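Local atomic coordinates of ABC transporter periplasmic peptide-binding protein (Pseudoalteromonas, PDB entry 4QFL), a protein that binds dipeptides, here Ala-Phe, in the periplasm, probably delivering them to an ABC transporter for uptake. Residues N298-P303 and P459-N464; T92-K97 and D160-F165; T104-P109 and D204-G209; W377-S382 and V429-A434. One frame throughout, in Å; residues are numbered along the deposited sequence.

Interaction 1 of 4, residues N298-P303 and P459-N464; sequences NTERPP and PANWCN
Thr299, Glu300 and Asn298 meet Ala460 and Asn461 from a type I beta turn that runs from Asn298 to Arg301, just after strand 291-297. The facing segment is an irregular loop leading into helix 465-475. Thr299 N donates to Ala460 O at 3.0 Å, from above the carbonyl plane. A chi1 of 64° sets the Thr299 hydroxyl between its own backbone N and carbonyl carbon. This turns Thr299 OG1 to the loop, 2.9 Å from Ala460 O. Thr299 OG1 also lies in the plane of the Trp462 ring, at its edge by CD1. The side chains of Asn298 and Asn461 lie side by side and point the same way, with amide planes 60° apart. Replacing Asn298 by an alanine would probably leave the amide of Asn461 without this neighbour and freer to turn. Glu300 crosses Asn461 at about a right angle, its CG 3.4 Å from Asn461 O. A water joins the two segments: it donates to Glu300 OE2 at 2.6 Å and accepts from Cys463 N at 2.9 Å.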
loop_
_atom_site.group_PDB
_atom_site.type_symbol
_atom_site.label_atom_id
_atom_site.label_comp_id
_atom_site.label_asym_id
_atom_site.label_seq_id
_atom_site.Cartn_x
_atom_site.Cartn_y
_atom_site.Cartn_z
ATOM N N ASN A 298 -10.445 -17.319 -1.783
ATOM C CA ASN A 298 -10.108 -17.898 -0.489
ATOM C C ASN A 298 -9.781 -19.377 -0.698
ATOM O O ASN A 298 -10.665 -20.232 -0.641
ATOM C CB ASN A 298 -11.297 -17.721 0.454
ATOM C CG ASN A 298 -10.985 -18.093 1.878
ATOM O OD1 ASN A 298 -11.685 -17.680 2.800
ATOM N ND2 ASN A 298 -9.954 -18.884 2.071
ATOM N N THR A 299 -8.509 -19.668 -0.967
ATOM C CA THR A 299 -8.075 -20.995 -1.406
ATOM C C THR A 299 -8.190 -22.054 -0.322
ATOM O O THR A 299 -7.941 -23.226 -0.576
ATOM C CB THR A 299 -6.612 -20.986 -1.904
ATOM O OG1 THR A 299 -5.731 -20.662 -0.817
ATOM C CG2 THR A 299 -6.427 -19.982 -3.039
ATOM N N GLU A 300 -8.562 -21.645 0.882
ATOM C CA GLU A 300 -8.764 -22.610 1.952
ATOM C C GLU A 300 -10.235 -22.951 2.117
ATOM O O GLU A 300 -10.597 -23.669 3.041
ATOM C CB GLU A 300 -8.167 -22.098 3.262
ATOM C CG GLU A 300 -6.644 -22.106 3.280
ATOM C CD GLU A 300 -6.065 -23.498 3.161
ATOM O OE1 GLU A 300 -6.641 -24.433 3.749
ATOM O OE2 GLU A 300 -5.032 -23.667 2.483
ATOM N N ARG A 301 -11.080 -22.461 1.212
ATOM C CA ARG A 301 -12.524 -22.628 1.356
ATOM C C ARG A 301 -13.143 -23.339 0.155
ATOM O O ARG A 301 -13.103 -22.829 -0.956
ATOM C CB ARG A 301 -13.192 -21.262 1.569
ATOM C CG ARG A 301 -14.670 -21.334 1.920
ATOM C CD ARG A 301 -15.314 -19.962 2.041
ATOM N NE ARG A 301 -14.965 -19.294 3.289
ATOM C CZ ARG A 301 -15.585 -18.213 3.751
ATOM N NH1 ARG A 301 -16.588 -17.686 3.058
ATOM N NH2 ARG A 301 -15.213 -17.658 4.906
ATOM N N PRO A 302 -13.711 -24.533 0.370
ATOM C CA PRO A 302 -14.317 -25.241 -0.767
ATOM C C PRO A 302 -15.481 -24.433 -1.342
ATOM O O PRO A 302 -16.153 -23.736 -0.588
ATOM C CB PRO A 302 -14.821 -26.554 -0.141
ATOM C CG PRO A 302 -14.082 -26.676 1.171
ATOM C CD PRO A 302 -13.847 -25.274 1.635
ATOM N N PRO A 303 -15.711 -24.504 -2.662
ATOM C CA PRO A 303 -14.957 -25.271 -3.663
ATOM C C PRO A 303 -13.729 -24.534 -4.180
ATOM O O PRO A 303 -13.124 -24.956 -5.161
ATOM C CB PRO A 303 -15.961 -25.405 -4.803
ATOM C CG PRO A 303 -16.767 -24.169 -4.710
ATOM C CD PRO A 303 -16.899 -23.863 -3.250
ATOM N N PRO A 459 -5.017 -11.955 0.518
ATOM C CA PRO A 459 -6.447 -12.116 0.223
ATOM C C PRO A 459 -6.791 -13.487 -0.373
ATOM O O PRO A 459 -7.951 -13.856 -0.418
ATOM C CB PRO A 459 -6.733 -10.992 -0.790
ATOM C CG PRO A 459 -5.606 -10.038 -0.635
ATOM C CD PRO A 459 -4.415 -10.861 -0.261
ATOM N N ALA A 460 -5.785 -14.237 -0.811
ATOM C CA ALA A 460 -6.022 -15.588 -1.312
ATOM C C ALA A 460 -5.908 -16.658 -0.216
ATOM O O ALA A 460 -6.134 -17.840 -0.463
ATOM C CB ALA A 460 -5.070 -15.900 -2.457
ATOM N N ASN A 461 -5.548 -16.242 0.991
ATOM C CA ASN A 461 -5.435 -17.175 2.096
ATOM C C ASN A 461 -4.624 -18.375 1.639
ATOM O O ASN A 461 -5.029 -19.519 1.817
ATOM C CB ASN A 461 -6.829 -17.615 2.523
ATOM C CG ASN A 461 -6.860 -18.208 3.920
ATOM O OD1 ASN A 461 -5.894 -18.097 4.689
ATOM N ND2 ASN A 461 -7.985 -18.829 4.264
ATOM N N TRP A 462 -3.477 -18.096 1.037
ATOM C CA TRP A 462 -2.705 -19.093 0.294
ATOM C C TRP A 462 -1.276 -19.187 0.810
ATOM O O TRP A 462 -0.439 -18.312 0.547
ATOM C CB TRP A 462 -2.704 -18.694 -1.180
ATOM C CG TRP A 462 -2.160 -19.662 -2.189
ATOM C CD1 TRP A 462 -2.724 -20.845 -2.590
ATOM C CD2 TRP A 462 -0.986 -19.479 -3.006
ATOM N NE1 TRP A 462 -1.957 -21.421 -3.578
ATOM C CE2 TRP A 462 -0.892 -20.605 -3.853
ATOM C CE3 TRP A 462 -0.005 -18.479 -3.092
ATOM C CZ2 TRP A 462 0.148 -20.753 -4.780
ATOM C CZ3 TRP A 462 1.031 -18.633 -4.016
ATOM C CH2 TRP A 462 1.094 -19.761 -4.844
ATOM N N CYS A 463 -0.995 -20.240 1.564
ATOM C CA CYS A 463 0.367 -20.482 1.999
ATOM C C CYS A 463 0.960 -21.609 1.170
ATOM O O CYS A 463 0.565 -22.762 1.306
ATOM C CB CYS A 463 0.410 -20.815 3.484
ATOM S SG CYS A 463 2.071 -21.150 4.104
ATOM N N ASN A 464 1.896 -21.256 0.294
ATOM C CA ASN A 464 2.564 -22.219 -0.578
ATOM C C ASN A 464 4.073 -22.088 -0.387
ATOM O O ASN A 464 4.718 -21.202 -0.959
ATOM C CB ASN A 464 2.157 -21.973 -2.037
ATOM C CG ASN A 464 2.688 -23.031 -2.988
ATOM O OD1 ASN A 464 3.811 -23.497 -2.847
ATOM N ND2 ASN A 464 1.876 -23.412 -3.965
HETATM O O HOH W 1 -3.056 -21.977 2.689
#

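Interaction 2 of 4, residues T92-K97 and D160-F165; sequences TFTLRK and DHQVRF
An antiparallel strand pair joins Phe93 to Val163, the hydrogen-bonded pair of the ladder. Phe93 N donates to Val163 O at 2.9 Å, and Val163 N returns a bond of 3.0 Å to Phe93 O. Thr92 with Arg164 and Thr94 with Gln162 are the non-hydrogen-bonded pairs on either side. One more backbone bond, Leu95 N to His161 O at 2.8 Å, extends the pairing to the residue just before strand 162-167. On one face of the sheet, Gln162 CG is anti to the backbone N (chi1 -178°) and the chain stays extended beyond it. This carries the amide past Thr92 CG2, and Gln162 NE2 reaches Thr94 OG1 in a weak 3.3 Å bond. On this same face a water links Thr92 OG1 to Arg164 NH1, and Glu166 takes the NE of that arginine in a salt bridge. The face carrying Phe93 and Val163 is apolar in this pair. The rings of Phe93 and Phe165 meet obliquely, planes 75° apart. Beyond the ladder, Lys97 CG sits over the face of the His161 ring, 3.7 Å from its centroid, in a CH-pi contact. Helix 115-126 packs on Val163 and Leu95. The arrangement is that of the two central strands of a four-stranded antiparallel sheet with one face backed by a helix.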
loop_
_atom_site.group_PDB
_atom_site.type_symbol
_atom_site.label_atom_id
_atom_site.label_comp_id
_atom_site.label_asym_id
_atom_site.label_seq_id
_atom_site.Cartn_x
_atom_site.Cartn_y
_atom_site.Cartn_z
ATOM N N THR A 92 24.997 0.027 7.412
ATOM C CA THR A 92 25.321 1.170 8.237
ATOM C C THR A 92 24.659 2.405 7.660
ATOM O O THR A 92 24.814 2.712 6.477
ATOM C CB THR A 92 26.840 1.379 8.272
ATOM O OG1 THR A 92 27.464 0.222 8.839
ATOM C CG2 THR A 92 27.208 2.598 9.095
ATOM N N PHE A 93 23.904 3.105 8.492
ATOM C CA PHE A 93 23.335 4.393 8.112
ATOM C C PHE A 93 24.022 5.516 8.875
ATOM O O PHE A 93 24.112 5.470 10.098
ATOM C CB PHE A 93 21.834 4.439 8.442
ATOM C CG PHE A 93 20.992 3.513 7.610
ATOM C CD1 PHE A 93 20.456 3.938 6.402
ATOM C CD2 PHE A 93 20.719 2.231 8.043
ATOM C CE1 PHE A 93 19.679 3.094 5.639
ATOM C CE2 PHE A 93 19.940 1.381 7.282
ATOM C CZ PHE A 93 19.418 1.816 6.079
ATOM N N THR A 94 24.499 6.524 8.155
ATOM C CA THR A 94 24.951 7.763 8.780
ATOM C C THR A 94 23.763 8.704 8.805
ATOM O O THR A 94 23.045 8.814 7.817
ATOM C CB THR A 94 26.088 8.451 7.984
ATOM O OG1 THR A 94 27.100 7.498 7.650
ATOM C CG2 THR A 94 26.702 9.574 8.799
ATOM N N LEU A 95 23.562 9.396 9.918
ATOM C CA LEU A 95 22.339 10.164 10.114
ATOM C C LEU A 95 22.545 11.669 10.117
ATOM O O LEU A 95 23.552 12.174 10.612
ATOM C CB LEU A 95 21.635 9.755 11.410
ATOM C CG LEU A 95 21.457 8.267 11.706
ATOM C CD1 LEU A 95 20.859 8.108 13.101
ATOM C CD2 LEU A 95 20.597 7.580 10.650
ATOM N N ARG A 96 21.550 12.369 9.587
ATOM C CA ARG A 96 21.543 13.829 9.497
ATOM C C ARG A 96 21.567 14.500 10.869
ATOM O O ARG A 96 20.865 14.079 11.785
ATOM C CB ARG A 96 20.302 14.281 8.722
ATOM C CG ARG A 96 20.237 15.761 8.429
ATOM C CD ARG A 96 19.134 16.044 7.430
ATOM N NE ARG A 96 19.169 15.135 6.283
ATOM C CZ ARG A 96 19.674 15.449 5.093
ATOM N NH1 ARG A 96 20.185 16.661 4.888
ATOM N NH2 ARG A 96 19.656 14.564 4.102
ATOM N N LYS A 97 22.379 15.545 11.006
ATOM C CA LYS A 97 22.459 16.309 12.243
ATOM C C LYS A 97 21.558 17.533 12.158
ATOM O O LYS A 97 21.323 18.071 11.071
ATOM C CB LYS A 97 23.908 16.750 12.513
ATOM C CG LYS A 97 24.637 16.011 13.651
ATOM C CD LYS A 97 25.982 16.678 13.954
ATOM C CE LYS A 97 26.513 16.311 15.323
ATOM N NZ LYS A 97 25.510 16.546 16.398
ATOM N N ASP A 160 26.400 8.748 18.011
ATOM C CA ASP A 160 25.221 9.594 18.135
ATOM C C ASP A 160 24.455 9.716 16.819
ATOM O O ASP A 160 23.226 9.838 16.821
ATOM C CB ASP A 160 25.610 10.979 18.656
ATOM C CG ASP A 160 25.843 10.993 20.163
ATOM O OD1 ASP A 160 25.290 10.119 20.868
ATOM O OD2 ASP A 160 26.572 11.883 20.649
ATOM N N HIS A 161 25.181 9.677 15.703
ATOM C CA HIS A 161 24.554 9.818 14.390
ATOM C C HIS A 161 25.053 8.790 13.370
ATOM O O HIS A 161 25.250 9.102 12.193
ATOM C CB HIS A 161 24.675 11.260 13.866
ATOM C CG HIS A 161 24.075 12.276 14.787
ATOM N ND1 HIS A 161 22.749 12.646 14.725
ATOM C CD2 HIS A 161 24.611 12.964 15.820
ATOM C CE1 HIS A 161 22.498 13.530 15.675
ATOM N NE2 HIS A 161 23.612 13.744 16.350
ATOM N N GLN A 162 25.247 7.558 13.833
ATOM C CA GLN A 162 25.477 6.430 12.941
ATOM C C GLN A 162 25.033 5.130 13.615
ATOM O O GLN A 162 25.307 4.899 14.796
ATOM C CB GLN A 162 26.939 6.354 12.497
ATOM C CG GLN A 162 27.225 5.220 11.521
ATOM C CD GLN A 162 28.654 5.211 11.020
ATOM O OE1 GLN A 162 29.533 4.622 11.634
ATOM N NE2 GLN A 162 28.887 5.854 9.896
ATOM N N VAL A 163 24.318 4.295 12.871
ATOM C CA VAL A 163 23.883 3.015 13.397
ATOM C C VAL A 163 24.211 1.948 12.386
ATOM O O VAL A 163 24.431 2.244 11.219
ATOM C CB VAL A 163 22.362 2.989 13.683
ATOM C CG1 VAL A 163 21.991 4.062 14.694
ATOM C CG2 VAL A 163 21.568 3.160 12.386
ATOM N N ARG A 164 24.245 0.703 12.834
ATOM C CA ARG A 164 24.455 -0.413 11.928
ATOM C C ARG A 164 23.426 -1.513 12.195
ATOM O O ARG A 164 23.356 -2.047 13.299
ATOM C CB ARG A 164 25.887 -0.940 12.068
ATOM C CG ARG A 164 26.179 -2.179 11.263
ATOM C CD ARG A 164 27.573 -2.719 11.551
ATOM N NE ARG A 164 27.716 -3.184 12.932
ATOM C CZ ARG A 164 28.566 -2.663 13.813
ATOM N NH1 ARG A 164 29.354 -1.659 13.455
ATOM N NH2 ARG A 164 28.630 -3.149 15.049
ATOM N N PHE A 165 22.604 -1.814 11.193
ATOM C CA PHE A 165 21.655 -2.924 11.268
ATOM C C PHE A 165 22.387 -4.252 11.032
ATOM O O PHE A 165 23.135 -4.392 10.064
ATOM C CB PHE A 165 20.542 -2.776 10.212
ATOM C CG PHE A 165 19.540 -1.680 10.495
ATOM C CD1 PHE A 165 19.897 -0.338 10.409
ATOM C CD2 PHE A 165 18.221 -1.998 10.800
ATOM C CE1 PHE A 165 18.962 0.672 10.654
ATOM C CE2 PHE A 165 17.281 -0.997 11.036
ATOM C CZ PHE A 165 17.654 0.341 10.966
HETATM O O HOH W 2 29.211 0.302 11.110
#

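Interaction 3 of 4, residues T104-P109 and D204-G209; sequences TAYFTP and DQYPVG
A T-shaped aromatic pair, Tyr106 with Tyr206, marks the meeting of two loops, one before helix 115-126 and one before strand 213-219. The edge of the Tyr206 ring points at the face of Tyr106, with ring planes 72° apart. Tyr206 CB lies over that same face, 3.6 Å from the Tyr106 ring centroid, in a CH-pi contact. The opposite face of Tyr106 belongs to its own loop. There Thr104 forms an ST turn, its OG1 accepting from Tyr106 N at 3.0 Å. A chi1 of 39° folds the Tyr106 ring back, which puts Thr104 OG1 3.1 Å above the ring plane, over the centre. The Tyr106 hydroxyl donates to Pro207 O at 2.8 Å, and this oxygen lies near the ring plane. A phenylalanine in place of Tyr106 would probably leave Pro207 O without this donor. Val208 crosses Phe107 at about a right angle and touches it with both methyl groups, CG1 and CG2 each 3.8 Å from Phe107 CD2.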
loop_
_atom_site.group_PDB
_atom_site.type_symbol
_atom_site.label_atom_id
_atom_site.label_comp_id
_atom_site.label_asym_id
_atom_site.label_seq_id
_atom_site.Cartn_x
_atom_site.Cartn_y
_atom_site.Cartn_z
ATOM N N THR A 104 4.510 20.006 19.602
ATOM C CA THR A 104 3.077 19.920 19.453
ATOM C C THR A 104 2.475 20.363 20.764
ATOM O O THR A 104 3.204 20.691 21.701
ATOM C CB THR A 104 2.641 18.484 19.240
ATOM O OG1 THR A 104 2.838 17.768 20.464
ATOM C CG2 THR A 104 3.443 17.836 18.106
ATOM N N ALA A 105 1.145 20.349 20.834
ATOM C CA ALA A 105 0.418 20.680 22.059
ATOM C C ALA A 105 0.763 19.726 23.199
ATOM O O ALA A 105 0.722 20.110 24.353
ATOM C CB ALA A 105 -1.087 20.674 21.806
ATOM N N TYR A 106 1.117 18.488 22.864
ATOM C CA TYR A 106 1.339 17.454 23.861
ATOM C C TYR A 106 2.818 17.082 24.052
ATOM O O TYR A 106 3.142 16.263 24.911
ATOM C CB TYR A 106 0.493 16.220 23.512
ATOM C CG TYR A 106 0.455 15.936 22.022
ATOM C CD1 TYR A 106 1.412 15.127 21.423
ATOM C CD2 TYR A 106 -0.524 16.497 21.212
ATOM C CE1 TYR A 106 1.395 14.880 20.060
ATOM C CE2 TYR A 106 -0.550 16.252 19.848
ATOM C CZ TYR A 106 0.411 15.442 19.283
ATOM O OH TYR A 106 0.393 15.199 17.934
ATOM N N PHE A 107 3.718 17.691 23.274
ATOM C CA PHE A 107 5.152 17.351 23.348
ATOM C C PHE A 107 6.087 18.479 22.911
ATOM O O PHE A 107 5.825 19.170 21.930
ATOM C CB PHE A 107 5.450 16.088 22.526
ATOM C CG PHE A 107 6.919 15.697 22.482
ATOM C CD1 PHE A 107 7.511 15.019 23.539
ATOM C CD2 PHE A 107 7.694 15.970 21.358
ATOM C CE1 PHE A 107 8.840 14.641 23.483
ATOM C CE2 PHE A 107 9.028 15.590 21.300
ATOM C CZ PHE A 107 9.598 14.931 22.367
ATOM N N THR A 108 7.175 18.652 23.658
ATOM C CA THR A 108 8.256 19.559 23.293
ATOM C C THR A 108 9.576 18.825 23.489
ATOM O O THR A 108 9.885 18.387 24.609
ATOM C CB THR A 108 8.293 20.811 24.196
ATOM O OG1 THR A 108 7.000 21.427 24.228
ATOM C CG2 THR A 108 9.320 21.810 23.685
ATOM N N PRO A 109 10.362 18.682 22.406
ATOM C CA PRO A 109 11.656 17.990 22.457
ATOM C C PRO A 109 12.659 18.684 23.370
ATOM O O PRO A 109 12.601 19.903 23.520
ATOM C CB PRO A 109 12.150 18.058 21.004
ATOM C CG PRO A 109 11.363 19.163 20.369
ATOM C CD PRO A 109 10.024 19.115 21.037
ATOM N N ASP A 204 0.598 6.397 19.188
ATOM C CA ASP A 204 0.215 6.240 17.787
ATOM C C ASP A 204 -0.940 7.163 17.337
ATOM O O ASP A 204 -1.223 7.274 16.143
ATOM C CB ASP A 204 -0.127 4.770 17.505
ATOM C CG ASP A 204 1.082 3.857 17.627
ATOM O OD1 ASP A 204 2.196 4.320 17.340
ATOM O OD2 ASP A 204 0.926 2.679 18.015
ATOM N N GLN A 205 -1.599 7.818 18.289
ATOM C CA GLN A 205 -2.778 8.628 17.981
ATOM C C GLN A 205 -2.451 10.105 17.901
ATOM O O GLN A 205 -3.051 10.851 17.128
ATOM C CB GLN A 205 -3.835 8.454 19.058
ATOM C CG GLN A 205 -4.313 7.051 19.255
ATOM C CD GLN A 205 -5.438 7.001 20.252
ATOM O OE1 GLN A 205 -6.577 7.329 19.924
ATOM N NE2 GLN A 205 -5.125 6.613 21.489
ATOM N N TYR A 206 -1.523 10.528 18.744
ATOM C CA TYR A 206 -1.063 11.905 18.766
ATOM C C TYR A 206 0.406 11.883 18.428
ATOM O O TYR A 206 1.257 11.749 19.296
ATOM C CB TYR A 206 -1.307 12.527 20.130
ATOM C CG TYR A 206 -2.761 12.579 20.456
ATOM C CD1 TYR A 206 -3.383 11.508 21.070
ATOM C CD2 TYR A 206 -3.525 13.686 20.126
ATOM C CE1 TYR A 206 -4.732 11.540 21.375
ATOM C CE2 TYR A 206 -4.875 13.733 20.423
ATOM C CZ TYR A 206 -5.474 12.653 21.053
ATOM O OH TYR A 206 -6.813 12.671 21.362
ATOM N N PRO A 207 0.696 12.000 17.138
ATOM C CA PRO A 207 2.008 11.697 16.589
ATOM C C PRO A 207 3.019 12.813 16.788
ATOM O O PRO A 207 2.663 14.001 16.882
ATOM C CB PRO A 207 1.713 11.524 15.103
ATOM C CG PRO A 207 0.572 12.426 14.853
ATOM C CD PRO A 207 -0.259 12.428 16.100
ATOM N N VAL A 208 4.286 12.410 16.846
ATOM C CA VAL A 208 5.395 13.338 16.762
ATOM C C VAL A 208 6.356 12.839 15.707
ATOM O O VAL A 208 6.880 11.739 15.811
ATOM C CB VAL A 208 6.142 13.456 18.101
ATOM C CG1 VAL A 208 7.388 14.308 17.933
ATOM C CG2 VAL A 208 5.223 14.054 19.165
ATOM N N GLY A 209 6.584 13.653 14.682
ATOM C CA GLY A 209 7.480 13.283 13.608
ATOM C C GLY A 209 8.509 14.354 13.368
ATOM O O GLY A 209 8.696 15.241 14.191
#

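Interaction 4 of 4, residues W377-S382 and V429-A434; sequences WAMPVS and VLLGWA. With ALA (alanine), chain C; PHE (phenylalanine), chain D.
Met379 lies across Leu431 at about a right angle, with SD 3.8 Å from Leu431 CD2. Met379 CG lies 3.3 Å from Leu430 O. The bend at chi3 (-76°) brings Met379 CE back to 3.4 Å from the same Leu430 O. Leu430 O is buried here and has no polar partner in the model. Leu430 N, by contrast, donates to Trp377 O at 2.8 Å in an almost straight bond, nearly along the C=O axis. Trp377 and Val429 form a parallel bridge, and their side chains touch on one face of the sheet. The same methyl, Leu431 CD2, also touches the ligand, 3.6 Å from CD1 of the bound phenylalanine. Further along, Ala434 pairs with the bound alanine through two hydrogen bonds, its N to the ligand O and its O from the ligand N. The alanine N stands 3.0 Å above the Trp433 ring plane. Strand 428-434 runs between strands 373-378 and 291-297, with helix 389-401 on Leu430 and helix 414-422 on Val429 and Met379.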
loop_
_atom_site.group_PDB
_atom_site.type_symbol
_atom_site.label_atom_id
_atom_site.label_comp_id
_atom_site.label_asym_id
_atom_site.label_seq_id
_atom_site.Cartn_x
_atom_site.Cartn_y
_atom_site.Cartn_z
ATOM N N TRP A 377 -16.492 -10.213 -2.758
ATOM C CA TRP A 377 -16.355 -9.029 -1.954
ATOM C C TRP A 377 -15.816 -7.877 -2.795
ATOM O O TRP A 377 -14.835 -8.045 -3.514
ATOM C CB TRP A 377 -15.444 -9.338 -0.780
ATOM C CG TRP A 377 -16.148 -10.136 0.263
ATOM C CD1 TRP A 377 -16.829 -11.307 0.088
ATOM C CD2 TRP A 377 -16.238 -9.822 1.652
ATOM N NE1 TRP A 377 -17.344 -11.741 1.290
ATOM C CE2 TRP A 377 -16.994 -10.842 2.263
ATOM C CE3 TRP A 377 -15.744 -8.778 2.439
ATOM C CZ2 TRP A 377 -17.266 -10.846 3.624
ATOM C CZ3 TRP A 377 -16.022 -8.780 3.776
ATOM C CH2 TRP A 377 -16.774 -9.807 4.362
ATOM N N ALA A 378 -16.474 -6.721 -2.703
ATOM C CA ALA A 378 -16.146 -5.555 -3.523
ATOM C C ALA A 378 -15.791 -4.337 -2.679
ATOM O O ALA A 378 -16.540 -3.963 -1.776
ATOM C CB ALA A 378 -17.303 -5.215 -4.459
ATOM N N MET A 379 -14.654 -3.713 -2.992
ATOM C CA MET A 379 -14.201 -2.495 -2.316
ATOM C C MET A 379 -15.212 -1.356 -2.468
ATOM O O MET A 379 -15.810 -1.194 -3.536
ATOM C CB MET A 379 -12.833 -2.067 -2.861
ATOM C CG MET A 379 -11.802 -3.166 -2.767
ATOM S SD MET A 379 -10.207 -2.758 -3.511
ATOM C CE MET A 379 -10.614 -2.942 -5.243
ATOM N N PRO A 380 -15.398 -0.557 -1.400
ATOM C CA PRO A 380 -16.379 0.532 -1.376
ATOM C C PRO A 380 -15.853 1.846 -1.959
ATOM O O PRO A 380 -16.620 2.779 -2.182
ATOM C CB PRO A 380 -16.643 0.705 0.119
ATOM C CG PRO A 380 -15.335 0.382 0.743
ATOM C CD PRO A 380 -14.719 -0.710 -0.099
ATOM N N VAL A 381 -14.551 1.917 -2.199
ATOM C CA VAL A 381 -13.921 3.150 -2.658
ATOM C C VAL A 381 -13.042 2.878 -3.877
ATOM O O VAL A 381 -12.583 1.755 -4.092
ATOM C CB VAL A 381 -13.045 3.752 -1.562
ATOM C CG1 VAL A 381 -13.898 4.373 -0.472
ATOM C CG2 VAL A 381 -12.140 2.682 -0.986
ATOM N N SER A 382 -12.797 3.922 -4.661
ATOM C CA SER A 382 -11.921 3.842 -5.831
ATOM C C SER A 382 -10.446 3.692 -5.431
ATOM O O SER A 382 -9.977 4.384 -4.525
ATOM C CB SER A 382 -12.094 5.105 -6.683
ATOM O OG SER A 382 -11.195 5.102 -7.775
ATOM N N VAL A 429 -12.689 -12.031 -3.453
ATOM C CA VAL A 429 -12.661 -10.589 -3.269
ATOM C C VAL A 429 -11.957 -9.912 -4.429
ATOM O O VAL A 429 -10.998 -10.447 -4.997
ATOM C CB VAL A 429 -11.936 -10.197 -1.968
ATOM C CG1 VAL A 429 -10.548 -10.807 -1.946
ATOM C CG2 VAL A 429 -11.863 -8.681 -1.822
ATOM N N LEU A 430 -12.450 -8.726 -4.758
ATOM C CA LEU A 430 -11.800 -7.846 -5.704
ATOM C C LEU A 430 -10.922 -6.916 -4.894
ATOM O O LEU A 430 -11.413 -6.099 -4.132
ATOM C CB LEU A 430 -12.838 -7.028 -6.473
ATOM C CG LEU A 430 -13.778 -7.833 -7.362
ATOM C CD1 LEU A 430 -14.865 -6.940 -7.940
ATOM C CD2 LEU A 430 -13.001 -8.548 -8.454
ATOM N N LEU A 431 -9.618 -7.063 -5.055
ATOM C CA LEU A 431 -8.666 -6.230 -4.347
ATOM C C LEU A 431 -7.471 -5.972 -5.260
ATOM O O LEU A 431 -7.587 -6.025 -6.473
ATOM C CB LEU A 431 -8.209 -6.914 -3.056
ATOM C CG LEU A 431 -8.544 -6.157 -1.770
ATOM C CD1 LEU A 431 -8.433 -7.036 -0.532
ATOM C CD2 LEU A 431 -7.690 -4.910 -1.638
ATOM N N GLY A 432 -6.320 -5.696 -4.670
ATOM C CA GLY A 432 -5.126 -5.480 -5.457
ATOM C C GLY A 432 -4.019 -4.890 -4.617
ATOM O O GLY A 432 -4.042 -4.975 -3.398
ATOM N N TRP A 433 -3.047 -4.290 -5.282
ATOM C CA TRP A 433 -1.918 -3.722 -4.584
ATOM C C TRP A 433 -1.387 -2.544 -5.367
ATOM O O TRP A 433 -1.176 -2.632 -6.574
ATOM C CB TRP A 433 -0.833 -4.781 -4.453
ATOM C CG TRP A 433 0.324 -4.429 -3.567
ATOM C CD1 TRP A 433 1.622 -4.231 -3.958
ATOM C CD2 TRP A 433 0.310 -4.267 -2.139
ATOM N NE1 TRP A 433 2.405 -3.952 -2.864
ATOM C CE2 TRP A 433 1.626 -3.967 -1.738
ATOM C CE3 TRP A 433 -0.686 -4.348 -1.162
ATOM C CZ2 TRP A 433 1.966 -3.745 -0.403
ATOM C CZ3 TRP A 433 -0.339 -4.119 0.172
ATOM C CH2 TRP A 433 0.963 -3.820 0.532
ATOM N N ALA A 434 -1.197 -1.429 -4.674
ATOM C CA ALA A 434 -0.446 -0.320 -5.224
ATOM C C ALA A 434 1.000 -0.367 -4.694
ATOM O O ALA A 434 1.251 -0.192 -3.505
ATOM C CB ALA A 434 -1.123 0.994 -4.887
HETATM N N ALA C . 0.717 -0.979 -0.884
HETATM C CA ALA C . -0.407 -0.569 -0.046
HETATM C C ALA C . -1.736 -0.875 -0.733
HETATM O O ALA C . -1.820 -0.875 -1.960
HETATM C CB ALA C . -0.305 0.920 0.294
HETATM N N PHE D . -2.770 -1.147 0.061
HETATM C CA PHE D . -4.116 -1.355 -0.460
HETATM C C PHE D . -4.696 -0.038 -0.923
HETATM O O PHE D . -5.444 0.009 -1.894
HETATM C CB PHE D . -5.022 -1.924 0.626
HETATM C CG PHE D . -4.731 -3.341 0.978
HETATM C CD1 PHE D . -4.583 -4.299 -0.012
HETATM C CD2 PHE D . -4.611 -3.721 2.295
HETATM C CE1 PHE D . -4.328 -5.604 0.304
HETATM C CE2 PHE D . -4.357 -5.027 2.621
HETATM C CZ PHE D . -4.210 -5.973 1.627
HETATM O OXT PHE D . -4.431 1.006 -0.326
#

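In the fold
Interactions 1 and 4 share one neighbourhood, their centres about 17 Å apart. They touch through Pro459, which packs on Val429 and Leu431, and interaction 4 is nested inside the chain loop that interaction 1 closes. Interactions 2 and 3 lie elsewhere, about 23 Å apart between centres and without touching; their segments alternate along the chain. Interaction 4 is the most central, wholly buried and mainly apolar beside the ligand. Interactions 1 and 3 are mostly buried meetings of loops, the first polar and water-bridged, the second aromatic. Interaction 2, a regular strand ladder, is only partly buried, with polar and apolar side chains sorted to its two faces.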